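Local coordinates for pseudouridine synthase (Pyrococcus abyssi, PDB 2AUS), which probably isomerises uridine to pseudouridine in RNA as an archaeal Cbf5 enzyme of the TruB family that also carries a PUA domain, at residues D22-N28 with I255-A259; N268-I274 with K314-V320; L277-I281 with T306-I310; T291-E295 with D328-K332. One frame throughout, in Å; residues are numbered along the deposited sequence.

Contact 1: D22-N28 with I255-A259; sequences DDKAETN and IKDSA
Thr-27 and Asn-28 close tightly on the carboxylate of Asp-257, and each takes one of its oxygens. The hydroxyl OG1 of Thr-27 donates to OD2 of Asp-257 at 2.7 Å, while the backbone N of Asn-28 reaches OD1 of Asp-257 at 2.7 Å and nearly straight (163°). Both bonds use syn lone pairs, and this two-point grip on the carboxylate fixes its rotation. The hydroxyl comes within range because OG1 of Thr-27 lies opposite the backbone N (chi1 -172°), and the same OG1 is also bonded to Lys-293. Aspartate suits the first turn of a helix, where its negative charge probably interacts favourably with the positive end of the helix dipole. A water beside this grip links Glu-26 O to Asp-257 N, 2.6 and 2.9 Å from them. The other end is looser and wetter. There the extended Lys-256 crosses Asp-22 at about a right angle, with NZ of Lys-256 3.5 Å from OD2 of Asp-22 in a long salt bridge, and a second water joins the same two atoms. This surface contact straps the loop after strand 18-20 across the join between strand 252-255 and helix 257-264; next to it, Ala-25 and Lys-256 both touch Val-275 of strand 274-278.

Contact 2: N268-I274 with K314-V320; sequences NLTVPGI and KGIAVDV
Leu-269 and Val-318 face each other as an antiparallel hydrogen-bonded pair, with their side chains on one face of the sheet. CD2 of Leu-269 meets CG2 of Val-318 at 4.1 Å, the two branches crossing obliquely, and both side chains pack on Ile-253. Opposite Leu-269 the partner strand spends two residues: O of Leu-269 accepts from Ala-317 N at 2.8 Å and from Val-318 N at 3.3 Å. Ala-317 turns its methyl toward the first segment, where CD1 of Ile-274 touches its CB at 3.7 Å; a small residue fits there, with Met-309 packed on both. At one end the Asn-268 amide bends over the neighbouring strand, and its OD1 accepts from Val-320 N at 3.0 Å with the donor 35° out of the carbonyl plane. Its ND2 comes near OD1 of Asp-319, but amide and carboxylate stand 83° apart and no hydrogen bond forms. At the other end Val-271 N bonds O of Gly-315, and CG2 of Val-271 sits against the carbonyl oxygens of Lys-314 and Gly-315. At Gly-315 a CB would press on O of Lys-314, which calls for glycine. One carbonyl serving two successive N-H groups marks a classic beta bulge, here in strand 316-323 where it pairs with the outermost strand 269-270 of the PUA domain sheet.

Contact 3: L277-I281 with T306-I310; sequences LNAGI and TQEMI
Thr-306, in the first turn of helix 306-311, joins that helix of the PUA domain to the loop leaving strand 274-278. Its hydroxyl works both ways: OG1 of Thr-306 donates to O of Asn-278 at 2.7 Å, in the carbonyl plane, and accepts from N of Ile-281 at 2.9 Å. The backbone adds a third bond, from Thr-306 N to Ile-281 O. Threonine suits the place because one hydroxyl serves two main-chain groups of the turn, as donor to one and acceptor to the other, while its methyl packs on CD1 of Leu-277 at 4.0 Å. Beside this polar knot lies an oily layer. Leu-277 puts its branches to different neighbours, CD1 against CG1 of Ile-310 at 3.9 Å and CD2 by Met-309. It does so with CG wedged between the backbone N and carbonyl carbon (chi1 36°), a tight fit for leucine. Farther out, the loop turns back at Gly-280, whose positive phi favours glycine. Asn-278 points away from the helix and is held by Lys-252 and Glu-17, while backbone bonds tie Leu-277 to Ile-19, and Ile-253 touches Leu-277, Ile-281 and Met-309. The flexible methionine, bent at chi3 (-119°), sets its sulfur SD 3.6 Å from CD2 of Leu-277 and its methyl CE 3.8 Å from CG2 of Ile-281.

Contact 4: T291-E295 with D328-K332; sequences TLKDE and DWYPK
Tyr-330 meets the carboxylate of Glu-295 at the edge of its ring: OE1 lies near the ring plane beside the phenol oxygen, and the two planes are turned 49° apart. Trp-329 sees the other oxygen of that carboxylate, OE2 of Glu-295 lying 3.6 Å from CE3 of the indole; the planes are only 9° from parallel, but OE2 comes in obliquely and the groups do not form a stack. Tyr-330 also packs against Trp-31 and Val-260, and the indole meets the ring of Tyr-46. The phenol oxygen of Tyr-330 donates to OE1 of Glu-295 at 2.4 Å, a length so short that its exact value is doubtful, and accepts from NZ of Lys-293 at 2.9 Å. A turn about CD-CE (chi4 62°) breaks the otherwise extended lysine chain and brings NZ to the phenol oxygen and to Thr-27, Asn-28 and Trp-31, its other partners. Thr-291 positions the glutamate: its OG1 donates to OE1 of Glu-295 at 2.7 Å, on the anti side and somewhat out of the carboxylate plane. The same OG1 accepts from N of Lys-293, forming an ST turn within a type I beta turn, and from N of Glu-295. OE2 of Glu-295 is taken by Phe-33 N. Tyrosine thus suits a place between a carboxylate and an ammonium group, donating to the first and accepting from the second. In this buried setting the lysine charge probably balances that of Glu-295 and helps keep the carboxylate ionised.

All four contacts lie in the region built round the PUA domain sheet, with centres 22 to 27 Å from the centre of the chain; they are structural packing, with no ligand among their atoms. Contacts 1 and 4, with centres 10 Å apart, share a polar network, because NZ of Lys-293 in contact 4 bonds OG1 of Thr-27 and O of Asn-28 in contact 1, each at 2.7 Å. Contacts 1 and 2 are joined where N of Lys-256 probably bonds O of Gly-273 at 2.9 Å. Contact 3, nested along the chain within the loop that contact 2 closes, packs Met-309 on Ile-274 and Ala-317. Contacts 3 and 4 are farthest apart, with centres 22 Å distant.

Contact 1: D22-N28 with I255-A259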
loop_
_atom_site.group_PDB
_atom_site.type_symbol
_atom_site.label_atom_id
_atom_site.label_comp_id
_atom_site.label_asym_id
_atom_site.label_seq_id
_atom_site.Cartn_x
_atom_site.Cartn_y
_atom_site.Cartn_z
ATOM N N ASP A 22 -31.225 -45.725 -6.837
ATOM C CA ASP A 22 -32.407 -45.881 -5.989
ATOM C C ASP A 22 -33.473 -44.851 -6.360
ATOM O O ASP A 22 -33.457 -43.732 -5.846
ATOM C CB ASP A 22 -32.021 -45.693 -4.516
ATOM C CG ASP A 22 -33.144 -46.081 -3.554
ATOM O OD1 ASP A 22 -34.331 -45.828 -3.863
ATOM O OD2 ASP A 22 -32.837 -46.629 -2.472
ATOM N N ASP A 23 -34.410 -45.237 -7.227
ATOM C CA ASP A 23 -35.469 -44.331 -7.686
ATOM C C ASP A 23 -36.451 -43.892 -6.605
ATOM O O ASP A 23 -37.140 -42.883 -6.762
ATOM C CB ASP A 23 -36.290 -44.972 -8.814
ATOM C CG ASP A 23 -35.431 -45.584 -9.898
ATOM O OD1 ASP A 23 -34.383 -44.995 -10.234
ATOM O OD2 ASP A 23 -35.818 -46.655 -10.423
ATOM N N LYS A 24 -36.526 -44.649 -5.514
ATOM C CA LYS A 24 -37.468 -44.326 -4.448
ATOM C C LYS A 24 -36.921 -43.465 -3.314
ATOM O O LYS A 24 -37.689 -42.987 -2.479
ATOM C CB LYS A 24 -38.039 -45.623 -3.859
ATOM C CG LYS A 24 -38.675 -46.556 -4.880
ATOM C CD LYS A 24 -39.949 -45.966 -5.466
ATOM C CE LYS A 24 -40.567 -46.920 -6.490
ATOM N NZ LYS A 24 -41.865 -46.413 -7.033
ATOM N N ALA A 25 -35.608 -43.257 -3.281
ATOM C CA ALA A 25 -35.012 -42.469 -2.203
ATOM C C ALA A 25 -35.639 -41.090 -2.054
ATOM O O ALA A 25 -35.875 -40.390 -3.033
ATOM C CB ALA A 25 -33.516 -42.337 -2.413
ATOM N N GLU A 26 -35.907 -40.716 -0.809
ATOM C CA GLU A 26 -36.493 -39.428 -0.489
ATOM C C GLU A 26 -35.664 -38.864 0.657
ATOM O O GLU A 26 -34.925 -39.603 1.310
ATOM C CB GLU A 26 -37.950 -39.602 -0.048
ATOM C CG GLU A 26 -38.863 -40.262 -1.081
ATOM C CD GLU A 26 -38.972 -39.475 -2.379
ATOM O OE1 GLU A 26 -38.819 -38.231 -2.339
ATOM O OE2 GLU A 26 -39.230 -40.103 -3.436
ATOM N N THR A 27 -35.777 -37.567 0.909
ATOM C CA THR A 27 -35.002 -36.960 1.978
ATOM C C THR A 27 -35.916 -36.246 2.966
ATOM O O THR A 27 -36.998 -35.789 2.597
ATOM C CB THR A 27 -33.940 -35.967 1.398
ATOM O OG1 THR A 27 -33.059 -35.527 2.443
ATOM C CG2 THR A 27 -34.610 -34.752 0.763
ATOM N N ASN A 28 -35.478 -36.166 4.221
ATOM C CA ASN A 28 -36.242 -35.512 5.281
ATOM C C ASN A 28 -36.089 -33.995 5.169
ATOM O O ASN A 28 -35.008 -33.455 5.373
ATOM C CB ASN A 28 -35.734 -35.979 6.652
ATOM C CG ASN A 28 -36.568 -35.443 7.811
ATOM O OD1 ASN A 28 -36.952 -34.272 7.836
ATOM N ND2 ASN A 28 -36.831 -36.303 8.789
ATOM N N ILE A 255 -26.208 -39.371 -1.790
ATOM C CA ILE A 255 -26.506 -40.444 -0.857
ATOM C C ILE A 255 -27.747 -40.285 -0.006
ATOM O O ILE A 255 -28.276 -39.183 0.160
ATOM C CB ILE A 255 -25.299 -40.685 0.065
ATOM C CG1 ILE A 255 -25.063 -39.455 0.951
ATOM C CG2 ILE A 255 -24.063 -40.961 -0.792
ATOM C CD1 ILE A 255 -23.983 -39.637 1.987
ATOM N N LYS A 256 -28.215 -41.414 0.523
ATOM C CA LYS A 256 -29.400 -41.451 1.372
ATOM C C LYS A 256 -29.134 -40.692 2.656
ATOM O O LYS A 256 -27.983 -40.546 3.064
ATOM C CB LYS A 256 -29.752 -42.902 1.724
ATOM C CG LYS A 256 -29.881 -43.818 0.538
ATOM C CD LYS A 256 -30.201 -45.248 0.960
ATOM C CE LYS A 256 -30.218 -46.170 -0.253
ATOM N NZ LYS A 256 -30.645 -47.560 0.086
ATOM N N ASP A 257 -30.200 -40.212 3.294
ATOM C CA ASP A 257 -30.073 -39.481 4.557
ATOM C C ASP A 257 -29.299 -40.291 5.610
ATOM O O ASP A 257 -28.452 -39.746 6.319
ATOM C CB ASP A 257 -31.456 -39.135 5.118
ATOM C CG ASP A 257 -32.179 -38.064 4.306
ATOM O OD1 ASP A 257 -33.306 -37.679 4.702
ATOM O OD2 ASP A 257 -31.634 -37.599 3.281
ATOM N N SER A 258 -29.588 -41.585 5.711
ATOM C CA SER A 258 -28.909 -42.436 6.695
ATOM C C SER A 258 -27.416 -42.542 6.431
ATOM O O SER A 258 -26.620 -42.612 7.369
ATOM C CB SER A 258 -29.518 -43.840 6.709
ATOM O OG SER A 258 -29.368 -44.472 5.450
ATOM N N ALA A 259 -27.035 -42.558 5.157
ATOM C CA ALA A 259 -25.625 -42.646 4.800
ATOM C C ALA A 259 -24.950 -41.317 5.117
ATOM O O ALA A 259 -23.760 -41.269 5.404
ATOM C CB ALA A 259 -25.472 -42.984 3.328
HETATM O O HOH W 1 -31.315 -49.158 -2.085
HETATM O O HOH W 2 -32.694 -40.783 1.987
#

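Contact 2: N268-I274 with K314-V320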
loop_
_atom_site.group_PDB
_atom_site.type_symbol
_atom_site.label_atom_id
_atom_site.label_comp_id
_atom_site.label_asym_id
_atom_site.label_seq_id
_atom_site.Cartn_x
_atom_site.Cartn_y
_atom_site.Cartn_z
ATOM N N ASN A 268 -16.568 -44.275 5.872
ATOM C CA ASN A 268 -16.374 -44.138 4.439
ATOM C C ASN A 268 -17.730 -44.447 3.827
ATOM O O ASN A 268 -18.567 -45.076 4.466
ATOM C CB ASN A 268 -15.333 -45.129 3.919
ATOM C CG ASN A 268 -13.920 -44.698 4.223
ATOM O OD1 ASN A 268 -13.592 -43.514 4.142
ATOM N ND2 ASN A 268 -13.065 -45.659 4.562
ATOM N N LEU A 269 -17.956 -44.014 2.595
ATOM C CA LEU A 269 -19.242 -44.267 1.947
ATOM C C LEU A 269 -19.309 -45.666 1.355
ATOM O O LEU A 269 -18.416 -46.082 0.619
ATOM C CB LEU A 269 -19.482 -43.240 0.834
ATOM C CG LEU A 269 -20.734 -43.438 -0.026
ATOM C CD1 LEU A 269 -21.972 -43.260 0.835
ATOM C CD2 LEU A 269 -20.725 -42.444 -1.183
ATOM N N THR A 270 -20.373 -46.392 1.670
ATOM C CA THR A 270 -20.542 -47.727 1.125
ATOM C C THR A 270 -21.587 -47.658 0.021
ATOM O O THR A 270 -22.442 -46.772 0.014
ATOM C CB THR A 270 -20.990 -48.737 2.206
ATOM O OG1 THR A 270 -22.249 -48.332 2.754
ATOM C CG2 THR A 270 -19.960 -48.801 3.330
ATOM N N VAL A 271 -21.497 -48.595 -0.912
ATOM C CA VAL A 271 -22.404 -48.686 -2.053
ATOM C C VAL A 271 -23.894 -48.601 -1.714
ATOM O O VAL A 271 -24.658 -47.927 -2.409
ATOM C CB VAL A 271 -22.131 -50.000 -2.840
ATOM C CG1 VAL A 271 -23.132 -50.166 -3.982
ATOM C CG2 VAL A 271 -20.698 -49.982 -3.369
ATOM N N PRO A 272 -24.330 -49.292 -0.650
ATOM C CA PRO A 272 -25.740 -49.285 -0.233
ATOM C C PRO A 272 -26.298 -47.898 0.095
ATOM O O PRO A 272 -27.511 -47.707 0.126
ATOM C CB PRO A 272 -25.738 -50.192 1.001
ATOM C CG PRO A 272 -24.614 -51.136 0.727
ATOM C CD PRO A 272 -23.546 -50.215 0.192
ATOM N N GLY A 273 -25.414 -46.941 0.353
ATOM C CA GLY A 273 -25.862 -45.600 0.681
ATOM C C GLY A 273 -26.041 -44.694 -0.527
ATOM O O GLY A 273 -26.555 -43.582 -0.403
ATOM N N ILE A 274 -25.632 -45.170 -1.697
ATOM C CA ILE A 274 -25.730 -44.386 -2.926
ATOM C C ILE A 274 -27.124 -44.387 -3.551
ATOM O O ILE A 274 -27.730 -45.437 -3.740
ATOM C CB ILE A 274 -24.726 -44.908 -3.965
ATOM C CG1 ILE A 274 -23.312 -44.851 -3.377
ATOM C CG2 ILE A 274 -24.837 -44.106 -5.252
ATOM C CD1 ILE A 274 -22.256 -45.476 -4.261
ATOM N N LYS A 314 -22.335 -53.919 -2.392
ATOM C CA LYS A 314 -21.580 -53.771 -1.158
ATOM C C LYS A 314 -20.160 -53.295 -1.417
ATOM O O LYS A 314 -19.717 -53.215 -2.565
ATOM C CB LYS A 314 -21.563 -55.099 -0.392
ATOM C CG LYS A 314 -21.086 -56.289 -1.208
ATOM C CD LYS A 314 -21.403 -57.608 -0.505
ATOM C CE LYS A 314 -22.909 -57.774 -0.297
ATOM N NZ LYS A 314 -23.272 -59.026 0.441
ATOM N N GLY A 315 -19.453 -52.968 -0.342
ATOM C CA GLY A 315 -18.087 -52.502 -0.468
ATOM C C GLY A 315 -17.980 -51.001 -0.292
ATOM O O GLY A 315 -18.987 -50.288 -0.310
ATOM N N ILE A 316 -16.753 -50.523 -0.114
ATOM C CA ILE A 316 -16.498 -49.103 0.054
ATOM C C ILE A 316 -16.462 -48.436 -1.315
ATOM O O ILE A 316 -15.660 -48.800 -2.178
ATOM C CB ILE A 316 -15.164 -48.873 0.776
ATOM C CG1 ILE A 316 -15.248 -49.467 2.184
ATOM C CG2 ILE A 316 -14.847 -47.382 0.840
ATOM C CD1 ILE A 316 -13.958 -49.368 2.969
ATOM N N ALA A 317 -17.348 -47.468 -1.520
ATOM C CA ALA A 317 -17.405 -46.770 -2.793
ATOM C C ALA A 317 -16.466 -45.569 -2.788
ATOM O O ALA A 317 -15.862 -45.240 -3.807
ATOM C CB ALA A 317 -18.831 -46.325 -3.079
ATOM N N VAL A 318 -16.337 -44.916 -1.640
ATOM C CA VAL A 318 -15.464 -43.753 -1.546
ATOM C C VAL A 318 -14.669 -43.666 -0.253
ATOM O O VAL A 318 -15.210 -43.867 0.838
ATOM C CB VAL A 318 -16.260 -42.431 -1.663
ATOM C CG1 VAL A 318 -15.301 -41.246 -1.582
ATOM C CG2 VAL A 318 -17.046 -42.397 -2.966
ATOM N N ASP A 319 -13.383 -43.361 -0.385
ATOM C CA ASP A 319 -12.526 -43.179 0.775
ATOM C C ASP A 319 -12.590 -41.697 1.103
ATOM O O ASP A 319 -11.953 -40.876 0.445
ATOM C CB ASP A 319 -11.085 -43.589 0.474
ATOM C CG ASP A 319 -10.747 -44.956 1.029
ATOM O OD1 ASP A 319 -11.053 -45.200 2.218
ATOM O OD2 ASP A 319 -10.173 -45.785 0.291
ATOM N N VAL A 320 -13.381 -41.359 2.113
ATOM C CA VAL A 320 -13.566 -39.969 2.513
ATOM C C VAL A 320 -12.290 -39.325 3.037
ATOM O O VAL A 320 -11.657 -39.834 3.960
ATOM C CB VAL A 320 -14.684 -39.864 3.572
ATOM C CG1 VAL A 320 -14.848 -38.421 4.019
ATOM C CG2 VAL A 320 -15.992 -40.399 2.995
HETATM O O HOH W 3 -11.936 -42.148 5.758
#

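Contact 3: L277-I281 with T306-I310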
loop_
_atom_site.group_PDB
_atom_site.type_symbol
_atom_site.label_atom_id
_atom_site.label_comp_id
_atom_site.label_asym_id
_atom_site.label_seq_id
_atom_site.Cartn_x
_atom_site.Cartn_y
_atom_site.Cartn_z
ATOM N N LEU A 277 -25.622 -41.142 -9.053
ATOM C CA LEU A 277 -24.282 -40.613 -9.254
ATOM C C LEU A 277 -23.985 -40.261 -10.706
ATOM O O LEU A 277 -24.699 -40.669 -11.619
ATOM C CB LEU A 277 -23.216 -41.599 -8.750
ATOM C CG LEU A 277 -23.314 -43.132 -8.858
ATOM C CD1 LEU A 277 -24.110 -43.583 -10.059
ATOM C CD2 LEU A 277 -21.894 -43.700 -8.893
ATOM N N ASN A 278 -22.930 -39.482 -10.908
ATOM C CA ASN A 278 -22.525 -39.087 -12.246
ATOM C C ASN A 278 -21.868 -40.263 -12.947
ATOM O O ASN A 278 -21.271 -41.138 -12.306
ATOM C CB ASN A 278 -21.532 -37.930 -12.182
ATOM C CG ASN A 278 -22.198 -36.607 -11.919
ATOM O OD1 ASN A 278 -21.654 -35.763 -11.215
ATOM N ND2 ASN A 278 -23.384 -36.410 -12.495
ATOM N N ALA A 279 -21.994 -40.289 -14.265
ATOM C CA ALA A 279 -21.375 -41.339 -15.053
ATOM C C ALA A 279 -19.907 -40.960 -15.179
ATOM O O ALA A 279 -19.506 -39.855 -14.808
ATOM C CB ALA A 279 -22.014 -41.400 -16.435
ATOM N N GLY A 280 -19.108 -41.881 -15.703
ATOM C CA GLY A 280 -17.698 -41.605 -15.916
ATOM C C GLY A 280 -16.790 -41.479 -14.714
ATOM O O GLY A 280 -15.668 -40.995 -14.853
ATOM N N ILE A 281 -17.249 -41.883 -13.535
ATOM C CA ILE A 281 -16.382 -41.803 -12.365
ATOM C C ILE A 281 -15.501 -43.040 -12.397
ATOM O O ILE A 281 -15.971 -44.132 -12.706
ATOM C CB ILE A 281 -17.168 -41.825 -11.037
ATOM C CG1 ILE A 281 -17.956 -40.529 -10.862
ATOM C CG2 ILE A 281 -16.206 -42.024 -9.869
ATOM C CD1 ILE A 281 -18.819 -40.534 -9.611
ATOM N N THR A 306 -18.162 -45.744 -11.718
ATOM C CA THR A 306 -19.603 -45.534 -11.700
ATOM C C THR A 306 -20.321 -46.853 -11.927
ATOM O O THR A 306 -21.276 -47.182 -11.219
ATOM C CB THR A 306 -20.053 -44.556 -12.806
ATOM O OG1 THR A 306 -19.642 -43.227 -12.473
ATOM C CG2 THR A 306 -21.561 -44.589 -12.960
ATOM N N GLN A 307 -19.860 -47.600 -12.925
ATOM C CA GLN A 307 -20.469 -48.877 -13.272
ATOM C C GLN A 307 -20.439 -49.855 -12.105
ATOM O O GLN A 307 -21.433 -50.523 -11.818
ATOM C CB GLN A 307 -19.762 -49.490 -14.485
ATOM C CG GLN A 307 -20.493 -50.686 -15.074
ATOM C CD GLN A 307 -21.953 -50.382 -15.372
ATOM O OE1 GLN A 307 -22.272 -49.387 -16.026
ATOM N NE2 GLN A 307 -22.849 -51.242 -14.893
ATOM N N GLU A 308 -19.293 -49.952 -11.443
ATOM C CA GLU A 308 -19.168 -50.847 -10.302
ATOM C C GLU A 308 -20.104 -50.420 -9.172
ATOM O O GLU A 308 -20.730 -51.260 -8.521
ATOM C CB GLU A 308 -17.716 -50.874 -9.817
ATOM C CG GLU A 308 -16.875 -51.937 -10.506
ATOM C CD GLU A 308 -15.404 -51.579 -10.582
ATOM O OE1 GLU A 308 -14.871 -51.026 -9.597
ATOM O OE2 GLU A 308 -14.780 -51.864 -11.631
ATOM N N MET A 309 -20.212 -49.115 -8.945
ATOM C CA MET A 309 -21.083 -48.614 -7.889
ATOM C C MET A 309 -22.543 -48.943 -8.169
ATOM O O MET A 309 -23.331 -49.165 -7.244
ATOM C CB MET A 309 -20.893 -47.104 -7.706
ATOM C CG MET A 309 -19.579 -46.752 -7.029
ATOM S SD MET A 309 -19.374 -44.999 -6.676
ATOM C CE MET A 309 -17.910 -44.611 -7.646
ATOM N N ILE A 310 -22.903 -48.991 -9.446
ATOM C CA ILE A 310 -24.269 -49.311 -9.819
ATOM C C ILE A 310 -24.509 -50.818 -9.772
ATOM O O ILE A 310 -25.535 -51.273 -9.262
ATOM C CB ILE A 310 -24.592 -48.812 -11.233
ATOM C CG1 ILE A 310 -24.409 -47.297 -11.305
ATOM C CG2 ILE A 310 -26.023 -49.182 -11.599
ATOM C CD1 ILE A 310 -24.510 -46.746 -12.702
#

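Contact 4: T291-E295 with D328-K332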
loop_
_atom_site.group_PDB
_atom_site.type_symbol
_atom_site.label_atom_id
_atom_site.label_comp_id
_atom_site.label_asym_id
_atom_site.label_seq_id
_atom_site.Cartn_x
_atom_site.Cartn_y
_atom_site.Cartn_z
ATOM N N THR A 291 -25.853 -34.768 -0.425
ATOM C CA THR A 291 -27.094 -35.234 0.174
ATOM C C THR A 291 -28.114 -35.084 -0.951
ATOM O O THR A 291 -27.828 -34.461 -1.983
ATOM C CB THR A 291 -27.612 -34.330 1.302
ATOM O OG1 THR A 291 -27.976 -33.059 0.743
ATOM C CG2 THR A 291 -26.571 -34.149 2.413
ATOM N N LEU A 292 -29.311 -35.621 -0.733
ATOM C CA LEU A 292 -30.371 -35.522 -1.724
ATOM C C LEU A 292 -30.871 -34.084 -1.892
ATOM O O LEU A 292 -31.674 -33.808 -2.779
ATOM C CB LEU A 292 -31.528 -36.463 -1.354
ATOM C CG LEU A 292 -31.091 -37.930 -1.465
ATOM C CD1 LEU A 292 -32.190 -38.892 -1.001
ATOM C CD2 LEU A 292 -30.716 -38.192 -2.907
ATOM N N LYS A 293 -30.401 -33.171 -1.047
ATOM C CA LYS A 293 -30.795 -31.767 -1.161
ATOM C C LYS A 293 -29.653 -31.006 -1.829
ATOM O O LYS A 293 -29.636 -29.786 -1.844
ATOM C CB LYS A 293 -31.070 -31.162 0.218
ATOM C CG LYS A 293 -32.208 -31.826 0.989
ATOM C CD LYS A 293 -32.507 -31.050 2.277
ATOM C CE LYS A 293 -33.513 -31.796 3.155
ATOM N NZ LYS A 293 -32.983 -33.126 3.600
ATOM N N ASP A 294 -28.705 -31.747 -2.391
ATOM C CA ASP A 294 -27.541 -31.161 -3.048
ATOM C C ASP A 294 -26.595 -30.393 -2.118
ATOM O O ASP A 294 -25.941 -29.434 -2.532
ATOM C CB ASP A 294 -27.986 -30.283 -4.224
ATOM C CG ASP A 294 -28.709 -31.094 -5.302
ATOM O OD1 ASP A 294 -28.276 -32.241 -5.576
ATOM O OD2 ASP A 294 -29.702 -30.594 -5.876
ATOM N N GLU A 295 -26.517 -30.825 -0.859
ATOM C CA GLU A 295 -25.601 -30.196 0.096
ATOM C C GLU A 295 -24.323 -31.014 -0.012
ATOM O O GLU A 295 -24.386 -32.221 -0.227
ATOM C CB GLU A 295 -26.100 -30.326 1.533
ATOM C CG GLU A 295 -27.447 -29.690 1.825
ATOM C CD GLU A 295 -28.136 -30.350 3.005
ATOM O OE1 GLU A 295 -28.719 -31.441 2.817
ATOM O OE2 GLU A 295 -28.076 -29.783 4.116
ATOM N N ASP A 328 -24.845 -32.859 13.334
ATOM C CA ASP A 328 -26.213 -32.532 13.739
ATOM C C ASP A 328 -27.290 -32.343 12.665
ATOM O O ASP A 328 -28.480 -32.400 12.977
ATOM C CB ASP A 328 -26.168 -31.285 14.633
ATOM C CG ASP A 328 -27.531 -30.911 15.199
ATOM O OD1 ASP A 328 -28.222 -30.066 14.572
ATOM O OD2 ASP A 328 -27.902 -31.474 16.264
ATOM N N TRP A 329 -26.900 -32.112 11.415
ATOM C CA TRP A 329 -27.890 -31.904 10.366
ATOM C C TRP A 329 -28.672 -33.164 10.039
ATOM O O TRP A 329 -29.883 -33.111 9.883
ATOM C CB TRP A 329 -27.226 -31.334 9.109
ATOM C CG TRP A 329 -26.762 -29.909 9.294
ATOM C CD1 TRP A 329 -26.764 -29.184 10.460
ATOM C CD2 TRP A 329 -26.192 -29.055 8.294
ATOM N NE1 TRP A 329 -26.224 -27.941 10.244
ATOM C CE2 TRP A 329 -25.858 -27.837 8.926
ATOM C CE3 TRP A 329 -25.913 -29.207 6.930
ATOM C CZ2 TRP A 329 -25.277 -26.770 8.238
ATOM C CZ3 TRP A 329 -25.334 -28.146 6.246
ATOM C CH2 TRP A 329 -25.016 -26.946 6.906
ATOM N N TYR A 330 -27.980 -34.292 9.932
ATOM C CA TYR A 330 -28.625 -35.577 9.649
ATOM C C TYR A 330 -28.152 -36.463 10.798
ATOM O O TYR A 330 -27.300 -37.336 10.631
ATOM C CB TYR A 330 -28.151 -36.138 8.302
ATOM C CG TYR A 330 -28.644 -35.348 7.105
ATOM C CD1 TYR A 330 -29.704 -35.816 6.327
ATOM C CD2 TYR A 330 -28.053 -34.133 6.755
ATOM C CE1 TYR A 330 -30.164 -35.095 5.227
ATOM C CE2 TYR A 330 -28.507 -33.398 5.659
ATOM C CZ TYR A 330 -29.566 -33.889 4.902
ATOM O OH TYR A 330 -30.057 -33.164 3.847
ATOM N N PRO A 331 -28.724 -36.255 11.984
ATOM C CA PRO A 331 -28.370 -36.999 13.197
ATOM C C PRO A 331 -28.584 -38.497 13.219
ATOM O O PRO A 331 -29.522 -39.016 12.614
ATOM C CB PRO A 331 -29.211 -36.311 14.263
ATOM C CG PRO A 331 -30.482 -36.048 13.519
ATOM C CD PRO A 331 -29.960 -35.477 12.200
ATOM N N LYS A 332 -27.694 -39.190 13.920
ATOM C CA LYS A 332 -27.848 -40.619 14.109
ATOM C C LYS A 332 -28.785 -40.706 15.306
ATOM O O LYS A 332 -28.526 -40.098 16.351
ATOM C CB LYS A 332 -26.517 -41.286 14.453
ATOM C CG LYS A 332 -25.649 -41.586 13.254
ATOM C CD LYS A 332 -24.527 -42.520 13.643
ATOM C CE LYS A 332 -23.611 -42.810 12.474
ATOM N NZ LYS A 332 -22.524 -43.742 12.882
#